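Local coordinates for protein PfVFT1 (Plasmodium falciparum, PDB 5JKQ) that is of unknown function but, as a two-lobed Venus flytrap protein resembling solute-binding proteins, probably closes around a small ligand, at residues E32-I37 with Y44-S49. The protein carries 3 engineered substitutions. Residues are numbered along the deposited sequence; the frame is centred on the assembly and turned at random.
Sequences ELIDLI and YSVIES
In this bi-lobed Venus flytrap fold the short helix 32-39 is followed, after a short connection, by the brief strand 45-46, and the helix packs against the strand through apolar side chains, with Val46 meeting Leu33, Ile34 and Ile37. Leu33 and Ile37 are one turn apart on the same face, with Ile34 beside Leu33, and their branches close round one methyl group. CG1 of Val46 approaches CD2 of Leu33 to 3.4 Å, a close apolar contact. The same methyl lies 3.9 Å from CD1 of Ile37, and CG1 of Ile34 meets it more loosely. Valine suits the strand because its branched CB fits an extended backbone; with CG1 anti to the carbonyl carbon (chi1 -66°), this methyl is directed into the helix face. Leu33, its CG anti to the backbone N (chi1 -179°), extends past Val46 in the opposing direction. The beta-branching of Ile37 lets one residue use both arms: CD1 reaches Val46 and Tyr44 CB, while CG2 rests 3.7 Å from the carbonyl O of Tyr44. No hydrogen bond joins the segments, and the contact rests on apolar packing, consistent with the burial of Leu33 and Ile37; Ile34 stands at its exposed margin. Tyr44 offers the helix its CB and backbone, and its ring leads away to Phe102 and Trp103, where OH is hydrogen-bonded to Trp103 NE1. Beyond the contact, Leu33 also touches Leu27 of helix 14-29, Leu36 packs on helix 102-118, and strand 45-46 pairs antiparallel with strand 175-184 through Ser45 and Lys176.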
loop_
_atom_site.group_PDB
_atom_site.type_symbol
_atom_site.label_atom_id
_atom_site.label_comp_id
_atom_site.label_asym_id
_atom_site.label_seq_id
_atom_site.Cartn_x
_atom_site.Cartn_y
_atom_site.Cartn_z
ATOM N N GLU A 32 17.430 -4.283 5.462
ATOM C CA GLU A 32 16.538 -5.379 5.842
ATOM C C GLU A 32 15.257 -5.402 5.013
ATOM O O GLU A 32 14.777 -6.472 4.635
ATOM C CB GLU A 32 16.178 -5.297 7.326
ATOM C CG GLU A 32 17.247 -5.846 8.256
ATOM C CD GLU A 32 16.827 -5.822 9.715
ATOM O OE1 GLU A 32 15.620 -5.978 9.993
ATOM O OE2 GLU A 32 17.707 -5.645 10.583
ATOM N N LEU A 33 14.705 -4.227 4.731
ATOM C CA LEU A 33 13.426 -4.148 4.033
ATOM C C LEU A 33 13.557 -4.611 2.585
ATOM O O LEU A 33 12.690 -5.319 2.075
ATOM C CB LEU A 33 12.868 -2.724 4.085
ATOM C CG LEU A 33 11.515 -2.494 3.404
ATOM C CD1 LEU A 33 10.482 -3.530 3.825
ATOM C CD2 LEU A 33 11.007 -1.096 3.718
ATOM N N ILE A 34 14.644 -4.219 1.929
ATOM C CA ILE A 34 14.879 -4.615 0.544
ATOM C C ILE A 34 15.318 -6.078 0.481
ATOM O O ILE A 34 15.024 -6.781 -0.484
ATOM C CB ILE A 34 15.935 -3.714 -0.130
ATOM C CG1 ILE A 34 15.526 -2.244 0.006
ATOM C CG2 ILE A 34 16.095 -4.093 -1.605
ATOM C CD1 ILE A 34 16.526 -1.250 -0.558
ATOM N N ASP A 35 16.019 -6.534 1.515
ATOM C CA ASP A 35 16.386 -7.942 1.622
ATOM C C ASP A 35 15.135 -8.808 1.711
ATOM O O ASP A 35 15.064 -9.880 1.109
ATOM C CB ASP A 35 17.277 -8.176 2.843
ATOM C CG ASP A 35 18.713 -7.746 2.609
ATOM O OD1 ASP A 35 18.981 -7.089 1.582
ATOM O OD2 ASP A 35 19.571 -8.060 3.460
ATOM N N LEU A 36 14.149 -8.330 2.465
ATOM C CA LEU A 36 12.892 -9.045 2.643
ATOM C C LEU A 36 12.084 -9.075 1.349
ATOM O O LEU A 36 11.372 -10.041 1.072
ATOM C CB LEU A 36 12.068 -8.397 3.756
ATOM C CG LEU A 36 10.682 -8.989 4.002
ATOM C CD1 LEU A 36 10.793 -10.404 4.550
ATOM C CD2 LEU A 36 9.886 -8.095 4.940
ATOM N N ILE A 37 12.182 -8.002 0.571
ATOM C CA ILE A 37 11.508 -7.924 -0.719
ATOM C C ILE A 37 12.127 -8.943 -1.673
ATOM O O ILE A 37 11.416 -9.637 -2.398
ATOM C CB ILE A 37 11.591 -6.491 -1.305
ATOM C CG1 ILE A 37 10.671 -5.559 -0.512
ATOM C CG2 ILE A 37 11.196 -6.458 -2.784
ATOM C CD1 ILE A 37 10.853 -4.084 -0.814
ATOM N N TYR A 44 7.974 -4.932 -5.203
ATOM C CA TYR A 44 7.685 -3.682 -4.508
ATOM C C TYR A 44 8.923 -2.798 -4.435
ATOM O O TYR A 44 10.049 -3.295 -4.394
ATOM C CB TYR A 44 7.174 -3.951 -3.091
ATOM C CG TYR A 44 5.845 -4.667 -3.022
ATOM C CD1 TYR A 44 4.685 -4.072 -3.499
ATOM C CD2 TYR A 44 5.748 -5.928 -2.452
ATOM C CE1 TYR A 44 3.469 -4.722 -3.426
ATOM C CE2 TYR A 44 4.538 -6.585 -2.373
ATOM C CZ TYR A 44 3.400 -5.978 -2.862
ATOM O OH TYR A 44 2.192 -6.632 -2.786
ATOM N N SER A 45 8.700 -1.487 -4.410
ATOM C CA SER A 45 9.770 -0.521 -4.187
ATOM C C SER A 45 9.528 0.216 -2.873
ATOM O O SER A 45 8.382 0.461 -2.493
ATOM C CB SER A 45 9.860 0.470 -5.351
ATOM O OG SER A 45 8.718 1.307 -5.402
ATOM N N VAL A 46 10.610 0.558 -2.181
ATOM C CA VAL A 46 10.517 1.278 -0.915
ATOM C C VAL A 46 10.452 2.778 -1.157
ATOM O O VAL A 46 10.823 3.254 -2.231
ATOM C CB VAL A 46 11.710 0.968 0.015
ATOM C CG1 VAL A 46 11.671 -0.485 0.452
ATOM C CG2 VAL A 46 13.041 1.310 -0.663
ATOM N N ILE A 47 9.980 3.513 -0.155
ATOM C CA ILE A 47 9.868 4.965 -0.251
ATOM C C ILE A 47 11.211 5.555 -0.684
ATOM O O ILE A 47 12.267 5.179 -0.173
ATOM C CB ILE A 47 9.396 5.594 1.088
ATOM C CG1 ILE A 47 9.355 7.120 0.981
ATOM C CG2 ILE A 47 10.293 5.164 2.247
ATOM C CD1 ILE A 47 8.187 7.752 1.722
ATOM N N GLU A 48 11.153 6.459 -1.656
ATOM C CA GLU A 48 12.350 6.951 -2.330
ATOM C C GLU A 48 13.166 7.915 -1.468
ATOM O O GLU A 48 14.398 7.895 -1.509
ATOM C CB GLU A 48 11.973 7.631 -3.659
ATOM C CG GLU A 48 11.099 8.883 -3.548
ATOM C CD GLU A 48 9.635 8.575 -3.276
ATOM O OE1 GLU A 48 8.987 9.365 -2.555
ATOM O OE2 GLU A 48 9.131 7.549 -3.782
ATOM N N SER A 49 12.480 8.751 -0.691
ATOM C CA SER A 49 13.141 9.760 0.136
ATOM C C SER A 49 12.910 9.514 1.624
ATOM O O SER A 49 11.767 9.416 2.073
ATOM C CB SER A 49 12.648 11.159 -0.237
ATOM O OG SER A 49 13.255 12.143 0.582
#